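Long-range contacts in thiazoline oxidase/subtilisin-like protease (Prochloron didemni, PDB 4AKS), which probably cleaves peptide precursors like a subtilisin-type protease and joins their ends into macrocycles during patellamide biosynthesis: residues 242-247 with 266-271; 46-51 with 309-314; 78-83 with 157-162; 173-178 with 203-208. One frame throughout, in Å; residues are numbered along the deposited sequence.

Interaction 1 of 4, residues 242-247 with 266-271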
loop_
_atom_site.group_PDB
_atom_site.type_symbol
_atom_site.label_atom_id
_atom_site.label_comp_id
_atom_site.label_asym_id
_atom_site.label_seq_id
_atom_site.Cartn_x
_atom_site.Cartn_y
_atom_site.Cartn_z
ATOM N N LEU A 242 -7.579 8.952 -3.613
ATOM C CA LEU A 242 -6.290 9.596 -3.402
ATOM C C LEU A 242 -5.278 8.935 -4.322
ATOM O O LEU A 242 -4.883 7.781 -4.103
ATOM C CB LEU A 242 -5.860 9.502 -1.942
ATOM C CG LEU A 242 -4.516 10.139 -1.583
ATOM C CD1 LEU A 242 -4.674 11.665 -1.576
ATOM C CD2 LEU A 242 -3.999 9.650 -0.238
ATOM N N ALA A 243 -4.891 9.659 -5.369
ATOM C CA ALA A 243 -3.938 9.178 -6.365
ATOM C C ALA A 243 -2.539 9.523 -5.892
ATOM O O ALA A 243 -2.300 10.640 -5.457
ATOM C CB ALA A 243 -4.213 9.836 -7.707
ATOM N N VAL A 244 -1.599 8.592 -5.988
ATOM C CA VAL A 244 -0.263 8.826 -5.444
ATOM C C VAL A 244 0.832 8.625 -6.489
ATOM O O VAL A 244 0.905 7.574 -7.126
ATOM C CB VAL A 244 0.004 7.920 -4.237
ATOM C CG1 VAL A 244 1.318 8.313 -3.578
ATOM C CG2 VAL A 244 -1.144 8.035 -3.239
ATOM N N GLY A 245 1.675 9.633 -6.640
ATOM C CA GLY A 245 2.873 9.578 -7.482
ATOM C C GLY A 245 4.134 9.394 -6.649
ATOM O O GLY A 245 4.147 9.664 -5.442
ATOM N N ALA A 246 5.202 8.957 -7.306
ATOM C CA ALA A 246 6.455 8.587 -6.648
ATOM C C ALA A 246 7.425 9.745 -6.660
ATOM O O ALA A 246 7.667 10.342 -7.708
ATOM C CB ALA A 246 7.093 7.385 -7.344
ATOM N N ALA A 247 7.981 10.052 -5.488
ATOM C CA ALA A 247 9.097 10.997 -5.379
ATOM C C ALA A 247 10.445 10.260 -5.220
ATOM O O ALA A 247 10.543 9.166 -4.627
ATOM C CB ALA A 247 8.880 11.975 -4.230
ATOM N N GLU A 266 -6.074 15.723 -8.039
ATOM C CA GLU A 266 -6.383 14.974 -6.829
ATOM C C GLU A 266 -5.322 13.936 -6.534
ATOM O O GLU A 266 -5.619 12.799 -6.067
ATOM C CB GLU A 266 -7.780 14.372 -6.943
ATOM C CG GLU A 266 -8.841 15.415 -6.604
ATOM C CD GLU A 266 -10.211 15.169 -7.219
ATOM O OE1 GLU A 266 -10.439 14.096 -7.814
ATOM O OE2 GLU A 266 -11.071 16.070 -7.100
ATOM N N GLY A 267 -4.074 14.357 -6.765
ATOM C CA GLY A 267 -2.922 13.525 -6.485
ATOM C C GLY A 267 -1.908 14.168 -5.572
ATOM O O GLY A 267 -1.877 15.375 -5.409
ATOM N N ILE A 268 -1.072 13.324 -4.984
ATOM C CA ILE A 268 -0.097 13.731 -4.012
ATOM C C ILE A 268 1.166 12.909 -4.271
ATOM O O ILE A 268 1.090 11.792 -4.764
ATOM C CB ILE A 268 -0.666 13.519 -2.587
ATOM C CG1 ILE A 268 0.206 14.193 -1.530
ATOM C CG2 ILE A 268 -0.861 12.035 -2.258
ATOM C CD1 ILE A 268 -0.407 14.158 -0.138
ATOM N N LEU A 269 2.331 13.476 -3.987
ATOM C CA LEU A 269 3.584 12.748 -4.150
ATOM C C LEU A 269 4.074 12.290 -2.805
ATOM O O LEU A 269 3.970 13.012 -1.819
ATOM C CB LEU A 269 4.660 13.597 -4.812
ATOM C CG LEU A 269 4.414 13.931 -6.275
ATOM C CD1 LEU A 269 5.248 15.151 -6.696
ATOM C CD2 LEU A 269 4.734 12.720 -7.144
ATOM N N ALA A 270 4.643 11.098 -2.780
ATOM C CA ALA A 270 5.255 10.542 -1.593
ATOM C C ALA A 270 6.520 9.772 -2.005
ATOM O O ALA A 270 6.697 9.460 -3.185
ATOM C CB ALA A 270 4.271 9.628 -0.877
ATOM N N PRO A 271 7.415 9.486 -1.047
ATOM C CA PRO A 271 8.630 8.733 -1.390
ATOM C C PRO A 271 8.297 7.416 -2.099
ATOM O O PRO A 271 7.480 6.629 -1.605
ATOM C CB PRO A 271 9.263 8.459 -0.029
ATOM C CG PRO A 271 8.775 9.572 0.844
ATOM C CD PRO A 271 7.368 9.823 0.389
#
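With its CG1 trans to the backbone N (chi1 -168°), I268 places CG2 between N and the carbonyl carbon, and this methyl meets both L242 and V244. It lies 3.9 Å from L242 CD1, whose side chain comes in at a slant, and 4.1 Å from V244 CG2, whose side chain runs alongside and points the same way. L269 leaves from the other face of the sheet. Its chi1 of -69° sets CG beside its own N, and CD2 then folds back to within 3.4 Å of G245 C, resting on backbone where the neighbouring strand has no side chain.

The frame under these contacts is a parallel pair, A243 to A247 bridging G267 to P271 in step, with a pronounced 40° twist between the short strand axes. A243 N donates to E266 O at 3.3 Å, and I268 N answers to A243 O at 3.0 Å. Further on, G245 N reaches I268 O at 2.9 Å and A270 N reaches G245 O at 3.1 Å. The last bond, A247 N to A270 O, is 2.7 Å long. This is the edge of the seven-stranded parallel sheet of the subtilase fold, with 267-271 its outermost strand. On the face carrying V244, A246, I268 and A270, helix 291-311 covers the pair through A294, T291 and M298, while L325 of helix 318-328 meets I268.

Five backbone bonds thus fix the register, and the side chains of L242 to A247 and I268 to P271, all apolar, add packing to this largely buried pair but bring no polar group that would need a partner.

Interaction 2 of 4, residues 46-51 with 309-314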
loop_
_atom_site.group_PDB
_atom_site.type_symbol
_atom_site.label_atom_id
_atom_site.label_comp_id
_atom_site.label_asym_id
_atom_site.label_seq_id
_atom_site.Cartn_x
_atom_site.Cartn_y
_atom_site.Cartn_z
ATOM N N LEU A 46 0.689 4.471 16.477
ATOM C CA LEU A 46 1.184 3.501 15.483
ATOM C C LEU A 46 0.018 2.822 14.766
ATOM O O LEU A 46 0.203 1.811 14.077
ATOM C CB LEU A 46 2.064 2.444 16.142
ATOM C CG LEU A 46 3.378 2.911 16.762
ATOM C CD1 LEU A 46 4.053 1.698 17.405
ATOM C CD2 LEU A 46 4.280 3.584 15.727
ATOM N N GLY A 47 -1.172 3.397 14.918
ATOM C CA GLY A 47 -2.385 2.864 14.328
ATOM C C GLY A 47 -3.370 2.446 15.402
ATOM O O GLY A 47 -3.021 2.318 16.563
ATOM N N ASP A 48 -4.604 2.206 14.982
ATOM C CA ASP A 48 -5.658 1.708 15.853
ATOM C C ASP A 48 -6.352 0.541 15.159
ATOM O O ASP A 48 -6.663 0.642 13.977
ATOM C CB ASP A 48 -6.656 2.821 16.139
ATOM C CG ASP A 48 -7.557 2.505 17.313
ATOM O OD1 ASP A 48 -8.545 1.779 17.131
ATOM O OD2 ASP A 48 -7.281 2.984 18.424
ATOM N N PRO A 49 -6.571 -0.582 15.873
ATOM C CA PRO A 49 -7.233 -1.730 15.245
ATOM C C PRO A 49 -8.702 -1.497 14.805
ATOM O O PRO A 49 -9.244 -2.315 14.074
ATOM C CB PRO A 49 -7.154 -2.831 16.318
ATOM C CG PRO A 49 -6.860 -2.143 17.605
ATOM C CD PRO A 49 -6.211 -0.834 17.281
ATOM N N GLN A 50 -9.327 -0.405 15.242
ATOM C CA GLN A 50 -10.621 0.028 14.707
ATOM C C GLN A 50 -10.529 0.539 13.263
ATOM O O GLN A 50 -11.550 0.638 12.585
ATOM C CB GLN A 50 -11.210 1.140 15.571
ATOM C CG GLN A 50 -11.783 0.689 16.902
ATOM C CD GLN A 50 -12.031 1.867 17.848
ATOM O OE1 GLN A 50 -13.048 2.560 17.753
ATOM N NE2 GLN A 50 -11.089 2.099 18.762
ATOM N N ILE A 51 -9.325 0.873 12.794
ATOM C CA ILE A 51 -9.130 1.228 11.405
ATOM C C ILE A 51 -8.747 -0.017 10.604
ATOM O O ILE A 51 -7.712 -0.636 10.864
ATOM C CB ILE A 51 -8.064 2.323 11.250
ATOM C CG1 ILE A 51 -8.410 3.529 12.144
ATOM C CG2 ILE A 51 -7.932 2.738 9.790
ATOM C CD1 ILE A 51 -9.716 4.227 11.816
ATOM N N GLN A 309 -7.932 10.336 14.701
ATOM C CA GLN A 309 -9.325 10.756 14.836
ATOM C C GLN A 309 -10.038 9.867 15.866
ATOM O O GLN A 309 -10.689 10.362 16.786
ATOM C CB GLN A 309 -10.066 10.717 13.488
ATOM C CG GLN A 309 -9.601 11.761 12.479
ATOM C CD GLN A 309 -10.214 11.581 11.086
ATOM O OE1 GLN A 309 -10.498 10.465 10.647
ATOM N NE2 GLN A 309 -10.425 12.691 10.388
ATOM N N VAL A 310 -9.871 8.552 15.746
ATOM C CA VAL A 310 -10.451 7.621 16.722
ATOM C C VAL A 310 -9.904 7.842 18.140
ATOM O O VAL A 310 -10.667 7.867 19.103
ATOM C CB VAL A 310 -10.237 6.150 16.315
ATOM C CG1 VAL A 310 -10.601 5.235 17.477
ATOM C CG2 VAL A 310 -11.067 5.823 15.079
ATOM N N GLN A 311 -8.588 7.994 18.269
ATOM C CA GLN A 311 -7.956 8.167 19.588
ATOM C C GLN A 311 -8.396 9.454 20.286
ATOM O O GLN A 311 -8.450 9.506 21.507
ATOM C CB GLN A 311 -6.421 8.101 19.488
ATOM C CG GLN A 311 -5.894 6.669 19.393
ATOM C CD GLN A 311 -4.413 6.570 19.044
ATOM O OE1 GLN A 311 -3.999 5.656 18.328
ATOM N NE2 GLN A 311 -3.606 7.496 19.565
ATOM N N GLN A 312 -8.731 10.475 19.503
ATOM C CA GLN A 312 -9.264 11.728 20.048
ATOM C C GLN A 312 -10.789 11.734 20.170
ATOM O O GLN A 312 -11.373 12.761 20.495
ATOM C CB GLN A 312 -8.819 12.906 19.183
ATOM C CG GLN A 312 -7.311 13.108 19.153
ATOM C CD GLN A 312 -6.920 14.450 18.566
ATOM O OE1 GLN A 312 -7.769 15.189 18.062
ATOM N NE2 GLN A 312 -5.633 14.775 18.632
ATOM N N GLY A 313 -11.430 10.597 19.916
ATOM C CA GLY A 313 -12.889 10.493 19.993
ATOM C C GLY A 313 -13.647 11.184 18.866
ATOM O O GLY A 313 -14.847 11.413 18.978
ATOM N N LYS A 314 -12.956 11.520 17.780
ATOM C CA LYS A 314 -13.601 12.108 16.605
ATOM C C LYS A 314 -14.104 11.001 15.663
ATOM O O LYS A 314 -13.495 9.933 15.568
ATOM C CB LYS A 314 -12.616 13.012 15.852
ATOM C CG LYS A 314 -12.087 14.188 16.662
ATOM C CD LYS A 314 -11.007 14.948 15.899
ATOM C CE LYS A 314 -10.696 16.286 16.551
ATOM N NZ LYS A 314 -9.658 17.062 15.813
#
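D48 OD1, which lies 4.0 Å from V310 CG1 across the contact, accepts the backbone N-H of Q50 at 3.0 Å, an approach on the anti side and 18° out of the carboxylate plane. Q50 NE2 also comes close to D48 OD1, at 3.0 Å. The torsion that allows this puts D48 CG trans to its own N (chi1 -165°), which carries the carboxylate outward to V310 while still in range of the turn. V310 is the residue the loop closes on. Its CG1 is met by the amide of Q50, NE2 standing 3.4 Å away, and by the D48 carboxylate, the D48 and V310 side chains crossing at about a right angle. Its other methyl, CG2, lies 3.9 Å from I51 CD1, the two side chains passing in opposite directions.

The loop here is an Asx turn overlapping a type I turn from D48 to I51, closed by I51 N to D48 O at 2.9 Å. It faces the end of helix 291-311, the long helix that in subtilases starts at the nucleophilic serine. A Schellman motif finishes that helix, with K314 N on Q309 O and G313, at positive phi, as the C-prime residue. Without the carboxylate, as with an alanine at D48, the N-H of Q50 would probably lose its acceptor and a gap would open beside V310 CG1, the turn being held by its backbone bond alone.

Q311 slides past D48 the opposite way, CG 4.1 Å from D48 OD2, and its amide is bound beyond the loop: OE1 pairs with T45 OG1 and NE2 with Q44 O.

Interaction 3 of 4, residues 78-83 with 157-162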
loop_
_atom_site.group_PDB
_atom_site.type_symbol
_atom_site.label_atom_id
_atom_site.label_comp_id
_atom_site.label_asym_id
_atom_site.label_seq_id
_atom_site.Cartn_x
_atom_site.Cartn_y
_atom_site.Cartn_z
ATOM N N TYR A 78 -14.532 -15.303 -3.028
ATOM C CA TYR A 78 -15.173 -16.598 -3.154
ATOM C C TYR A 78 -15.412 -16.993 -4.614
ATOM O O TYR A 78 -15.555 -18.169 -4.915
ATOM C CB TYR A 78 -16.487 -16.644 -2.358
ATOM C CG TYR A 78 -17.455 -15.507 -2.681
ATOM C CD1 TYR A 78 -18.396 -15.625 -3.704
ATOM C CD2 TYR A 78 -17.448 -14.332 -1.933
ATOM C CE1 TYR A 78 -19.282 -14.592 -3.983
ATOM C CE2 TYR A 78 -18.320 -13.286 -2.214
ATOM C CZ TYR A 78 -19.228 -13.420 -3.240
ATOM O OH TYR A 78 -20.071 -12.380 -3.526
ATOM N N TRP A 79 -15.462 -16.014 -5.509
ATOM C CA TRP A 79 -15.728 -16.274 -6.927
ATOM C C TRP A 79 -14.495 -16.563 -7.737
ATOM O O TRP A 79 -14.591 -16.732 -8.949
ATOM C CB TRP A 79 -16.500 -15.109 -7.550
ATOM C CG TRP A 79 -15.737 -13.812 -7.570
ATOM C CD1 TRP A 79 -14.891 -13.334 -8.570
ATOM C CD2 TRP A 79 -15.707 -12.784 -6.534
ATOM N NE1 TRP A 79 -14.374 -12.125 -8.232
ATOM C CE2 TRP A 79 -14.816 -11.737 -7.028
ATOM C CE3 TRP A 79 -16.330 -12.619 -5.309
ATOM C CZ2 TRP A 79 -14.563 -10.591 -6.304
ATOM C CZ3 TRP A 79 -16.073 -11.455 -4.585
ATOM C CH2 TRP A 79 -15.211 -10.462 -5.077
ATOM N N HIS A 80 -13.327 -16.646 -7.101
ATOM C CA HIS A 80 -12.119 -17.079 -7.809
ATOM C C HIS A 80 -11.876 -18.548 -7.648
ATOM O O HIS A 80 -12.112 -19.111 -6.572
ATOM C CB HIS A 80 -10.884 -16.332 -7.316
ATOM C CG HIS A 80 -10.866 -14.886 -7.679
ATOM N ND1 HIS A 80 -10.048 -14.022 -7.085
ATOM C CD2 HIS A 80 -11.615 -14.155 -8.593
ATOM C CE1 HIS A 80 -10.247 -12.797 -7.587
ATOM N NE2 HIS A 80 -11.218 -12.876 -8.506
ATOM N N GLU A 81 -11.359 -19.162 -8.716
ATOM C CA GLU A 81 -10.825 -20.524 -8.673
ATOM C C GLU A 81 -9.495 -20.419 -7.938
ATOM O O GLU A 81 -8.643 -19.644 -8.376
ATOM C CB GLU A 81 -10.523 -21.041 -10.096
ATOM C CG GLU A 81 -10.719 -22.544 -10.336
ATOM C CD GLU A 81 -12.162 -22.991 -10.162
ATOM O OE1 GLU A 81 -13.078 -22.142 -10.286
ATOM O OE2 GLU A 81 -12.380 -24.197 -9.912
ATOM N N PRO A 82 -9.298 -21.185 -6.842
ATOM C CA PRO A 82 -7.998 -21.101 -6.155
ATOM C C PRO A 82 -6.836 -21.511 -7.076
ATOM O O PRO A 82 -7.002 -22.371 -7.944
ATOM C CB PRO A 82 -8.130 -22.090 -4.982
ATOM C CG PRO A 82 -9.564 -22.514 -4.948
ATOM C CD PRO A 82 -10.120 -22.293 -6.325
ATOM N N ALA A 83 -5.699 -20.847 -6.918
ATOM C CA ALA A 83 -4.542 -21.101 -7.755
ATOM C C ALA A 83 -3.598 -22.040 -7.021
ATOM O O ALA A 83 -3.583 -22.068 -5.793
ATOM C CB ALA A 83 -3.844 -19.796 -8.086
ATOM N N GLN A 157 -5.573 -11.379 -5.507
ATOM C CA GLN A 157 -6.166 -11.443 -6.821
ATOM C C GLN A 157 -5.382 -12.306 -7.776
ATOM O O GLN A 157 -5.778 -12.421 -8.924
ATOM C CB GLN A 157 -6.246 -10.024 -7.423
ATOM C CG GLN A 157 -6.973 -9.031 -6.542
ATOM C CD GLN A 157 -8.425 -9.394 -6.364
ATOM O OE1 GLN A 157 -9.109 -9.725 -7.333
ATOM N NE2 GLN A 157 -8.903 -9.342 -5.128
ATOM N N ASP A 158 -4.278 -12.899 -7.325
ATOM C CA ASP A 158 -3.371 -13.634 -8.226
ATOM C C ASP A 158 -4.022 -14.855 -8.899
ATOM O O ASP A 158 -3.624 -15.244 -10.013
ATOM C CB ASP A 158 -2.057 -14.030 -7.515
ATOM C CG ASP A 158 -2.222 -15.209 -6.572
ATOM O OD1 ASP A 158 -3.052 -15.113 -5.633
ATOM O OD2 ASP A 158 -1.527 -16.236 -6.769
ATOM N N ALA A 159 -5.019 -15.447 -8.234
ATOM C CA ALA A 159 -5.784 -16.557 -8.826
ATOM C C ALA A 159 -6.417 -16.208 -10.180
ATOM O O ALA A 159 -6.576 -17.087 -11.020
ATOM C CB ALA A 159 -6.846 -17.065 -7.863
ATOM N N VAL A 160 -6.740 -14.931 -10.402
ATOM C CA VAL A 160 -7.333 -14.476 -11.670
ATOM C C VAL A 160 -6.353 -14.470 -12.855
ATOM O O VAL A 160 -6.775 -14.422 -14.016
ATOM C CB VAL A 160 -7.942 -13.060 -11.547
ATOM C CG1 VAL A 160 -6.866 -11.990 -11.660
ATOM C CG2 VAL A 160 -8.986 -12.850 -12.631
ATOM N N ILE A 161 -5.057 -14.509 -12.567
ATOM C CA ILE A 161 -4.051 -14.531 -13.627
ATOM C C ILE A 161 -3.937 -15.961 -14.178
ATOM O O ILE A 161 -3.612 -16.899 -13.437
ATOM C CB ILE A 161 -2.694 -13.994 -13.122
ATOM C CG1 ILE A 161 -2.847 -12.535 -12.672
ATOM C CG2 ILE A 161 -1.633 -14.088 -14.211
ATOM C CD1 ILE A 161 -1.720 -12.048 -11.792
ATOM N N ARG A 162 -4.227 -16.115 -15.471
ATOM C CA ARG A 162 -4.229 -17.431 -16.136
ATOM C C ARG A 162 -4.124 -17.291 -17.657
ATOM O O ARG A 162 -3.182 -16.687 -18.176
ATOM C CB ARG A 162 -5.495 -18.226 -15.763
ATOM C CG ARG A 162 -6.789 -17.412 -15.809
ATOM C CD ARG A 162 -7.952 -18.078 -15.081
ATOM N NE ARG A 162 -7.701 -18.280 -13.646
ATOM C CZ ARG A 162 -7.438 -19.454 -13.060
ATOM N NH1 ARG A 162 -7.384 -20.583 -13.765
ATOM N NH2 ARG A 162 -7.229 -19.507 -11.744
#
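A83 and A159 bring the two backbones closest, with their CA atoms 4.8 Å apart; 78-83 is irregular, while 157-162 holds a short 3-10 turn at 158-160. There the A159 methyl fits against the loop, its CB 3.2 Å from E81 O and 4.1 Å from A83 CB. H80 packs its CB against the A159 methyl, and the edge of its ring, at CE1, comes 3.3 Å from Q157 OE1. The bend of Q157 at chi2 (-64°) turns its amide toward that edge, and ring and amide planes stand 76° apart. Q157 NE2 is bonded to M155 O and H80 NE2 has its partner in N173, whereas H80 ND1 is buried without a partner.

Both segments follow parallel strands, 72-74 and 151-156, which are neighbours at one margin of the subtilase sheet, so the contact joins their trailing loops. The side chain of Q157 approaches, without touching, the probable catalytic triad.

R162 curls back over its own turn: NH2 gives A159 O a bond of 2.6 Å, while the one from NE is weak. The same NH2 sits 3.7 Å from E81 O. D158 OD2 is tied in a salt bridge to R121 of helix 119-136, which A83 also touches.

Interaction 4 of 4, residues 173-178 with 203-208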
loop_
_atom_site.group_PDB
_atom_site.type_symbol
_atom_site.label_atom_id
_atom_site.label_comp_id
_atom_site.label_asym_id
_atom_site.label_seq_id
_atom_site.Cartn_x
_atom_site.Cartn_y
_atom_site.Cartn_z
ATOM N N ASN A 173 -13.772 -7.339 -12.187
ATOM C CA ASN A 173 -13.244 -7.992 -11.010
ATOM C C ASN A 173 -12.827 -7.038 -9.927
ATOM O O ASN A 173 -12.988 -7.347 -8.763
ATOM C CB ASN A 173 -12.101 -8.937 -11.310
ATOM C CG ASN A 173 -11.981 -10.011 -10.264
ATOM O OD1 ASN A 173 -12.430 -11.128 -10.476
ATOM N ND2 ASN A 173 -11.444 -9.656 -9.088
ATOM N N LEU A 174 -12.278 -5.888 -10.292
ATOM C CA LEU A 174 -11.938 -4.913 -9.277
ATOM C C LEU A 174 -13.232 -4.373 -8.624
ATOM O O LEU A 174 -13.264 -4.205 -7.432
ATOM C CB LEU A 174 -11.049 -3.805 -9.832
ATOM C CG LEU A 174 -10.706 -2.713 -8.809
ATOM C CD1 LEU A 174 -10.056 -3.292 -7.553
ATOM C CD2 LEU A 174 -9.813 -1.677 -9.483
ATOM N N ALA A 175 -14.275 -4.120 -9.404
ATOM C CA ALA A 175 -15.561 -3.646 -8.835
ATOM C C ALA A 175 -16.107 -4.651 -7.821
ATOM O O ALA A 175 -16.515 -4.269 -6.739
ATOM C CB ALA A 175 -16.593 -3.360 -9.921
ATOM N N ARG A 176 -16.084 -5.939 -8.172
ATOM C CA ARG A 176 -16.547 -6.987 -7.258
ATOM C C ARG A 176 -15.693 -7.031 -5.977
ATOM O O ARG A 176 -16.216 -7.173 -4.875
ATOM C CB ARG A 176 -16.537 -8.333 -7.947
ATOM C CG ARG A 176 -17.451 -8.420 -9.164
ATOM C CD ARG A 176 -17.330 -9.765 -9.832
ATOM N NE ARG A 176 -18.028 -10.788 -9.071
ATOM C CZ ARG A 176 -18.224 -12.035 -9.476
ATOM N NH1 ARG A 176 -17.757 -12.459 -10.646
ATOM N NH2 ARG A 176 -18.919 -12.859 -8.712
ATOM N N ALA A 177 -14.380 -6.898 -6.149
ATOM C CA ALA A 177 -13.438 -6.890 -5.041
ATOM C C ALA A 177 -13.652 -5.687 -4.126
ATOM O O ALA A 177 -13.637 -5.825 -2.889
ATOM C CB ALA A 177 -11.993 -6.934 -5.569
ATOM N N ILE A 178 -13.882 -4.512 -4.718
ATOM C CA ILE A 178 -14.202 -3.310 -3.938
ATOM C C ILE A 178 -15.517 -3.457 -3.150
ATOM O O ILE A 178 -15.592 -3.057 -1.986
ATOM C CB ILE A 178 -14.275 -2.045 -4.837
ATOM C CG1 ILE A 178 -12.871 -1.686 -5.317
ATOM C CG2 ILE A 178 -14.944 -0.879 -4.075
ATOM C CD1 ILE A 178 -12.798 -0.550 -6.320
ATOM N N GLU A 203 -14.254 1.664 -17.085
ATOM C CA GLU A 203 -15.507 0.929 -17.109
ATOM C C GLU A 203 -16.448 1.422 -16.002
ATOM O O GLU A 203 -16.031 1.655 -14.872
ATOM C CB GLU A 203 -15.226 -0.568 -16.953
ATOM C CG GLU A 203 -16.408 -1.421 -16.515
ATOM C CD GLU A 203 -17.554 -1.422 -17.501
ATOM O OE1 GLU A 203 -17.400 -0.867 -18.612
ATOM O OE2 GLU A 203 -18.622 -1.976 -17.157
ATOM N N GLU A 204 -17.726 1.540 -16.348
ATOM C CA GLU A 204 -18.720 2.241 -15.545
ATOM C C GLU A 204 -18.969 1.556 -14.198
ATOM O O GLU A 204 -19.086 2.225 -13.170
ATOM C CB GLU A 204 -20.023 2.355 -16.366
ATOM C CG GLU A 204 -19.874 3.143 -17.679
ATOM C CD GLU A 204 -20.884 2.726 -18.750
ATOM O OE1 GLU A 204 -22.084 2.573 -18.427
ATOM O OE2 GLU A 204 -20.479 2.551 -19.925
ATOM N N ILE A 205 -18.995 0.230 -14.202
ATOM C CA ILE A 205 -19.202 -0.552 -12.982
ATOM C C ILE A 205 -18.119 -0.328 -11.910
ATOM O O ILE A 205 -18.416 -0.301 -10.713
ATOM C CB ILE A 205 -19.288 -2.054 -13.306
ATOM C CG1 ILE A 205 -19.930 -2.816 -12.146
ATOM C CG2 ILE A 205 -17.905 -2.614 -13.662
ATOM C CD1 ILE A 205 -20.085 -4.288 -12.442
ATOM N N LEU A 206 -16.870 -0.179 -12.331
ATOM C CA LEU A 206 -15.798 0.155 -11.404
ATOM C C LEU A 206 -15.946 1.592 -10.898
ATOM O O LEU A 206 -15.784 1.853 -9.709
ATOM C CB LEU A 206 -14.435 -0.040 -12.058
ATOM C CG LEU A 206 -13.206 0.344 -11.230
ATOM C CD1 LEU A 206 -13.140 -0.381 -9.890
ATOM C CD2 LEU A 206 -11.968 0.057 -12.072
ATOM N N VAL A 207 -16.273 2.516 -11.806
ATOM C CA VAL A 207 -16.473 3.909 -11.448
ATOM C C VAL A 207 -17.547 4.013 -10.376
ATOM O O VAL A 207 -17.406 4.800 -9.442
ATOM C CB VAL A 207 -16.865 4.780 -12.676
ATOM C CG1 VAL A 207 -17.450 6.128 -12.242
ATOM C CG2 VAL A 207 -15.668 4.963 -13.612
ATOM N N GLN A 208 -18.626 3.244 -10.503
ATOM C CA GLN A 208 -19.679 3.322 -9.519
ATOM C C GLN A 208 -19.281 2.672 -8.186
ATOM O O GLN A 208 -19.724 3.120 -7.140
ATOM C CB GLN A 208 -21.016 2.809 -10.061
ATOM C CG GLN A 208 -21.223 1.315 -10.045
ATOM C CD GLN A 208 -22.685 0.902 -10.158
ATOM O OE1 GLN A 208 -23.591 1.680 -9.823
ATOM N NE2 GLN A 208 -22.925 -0.346 -10.587
#
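L206 drives its CD1 into the groove between L174 and I178, the side chains one helical turn apart on the facing helix. L174 meets it obliquely, CG to CD1 at 3.5 Å, whereas the I178 side chain crosses it at about a right angle with CD1 to CD1 at 3.6 Å. The chi1 of L206, 177°, sets CG trans to the backbone N and swings the branched end across the gap. Its second methyl, CD2, lies 3.8 Å from L174 CD2, so both leucine ends share the contact.

A175 supplies the other half. Its methyl is directed at helix 204-215 and packs against the backbone of I205 and L206, CB being 3.6 Å from I205 O and 3.9 Å from L206 CA. I205 flanks it with CG1 and CG2, the latter 4.0 Å from A175 CB. Because this residue is so small, the A175 and L206 CA atoms stand only 4.6 Å apart, and the short axes approach to 8.4 Å at 23°.

Helices 171-183 and 204-215 are consecutive links of the alternating strand-and-helix subtilase fold, lying side by side against the sheet; L174 and I178 also touch I56 of strand 52-57. No hydrogen bond crosses the interface. With only aliphatic carbons, plus the I205 carbonyl oxygen, in the contact, cohesion rests on close apolar packing.

How the interactions relate
Interactions 3 and 4 form one continuous cluster, their centres about 17 Å apart: N173 OD1, at the start of 173-178, is the shared acceptor of H80 NE2, at 2.9 Å, and W79 NE1, at 3.1 Å, while R176 makes a cation-pi contact with W79. Interaction 1 stands apart, nearest atoms about 11 Å from interaction 4, at the opposite margin of the sheet from interaction 3. Interaction 2 closes the longest loop, with the other three nested inside it, its centre about 34 Å from that of interaction 3. In interaction 3 the side chain of Q157 lies near, without touching, the probable triad of S292, H127 and D57.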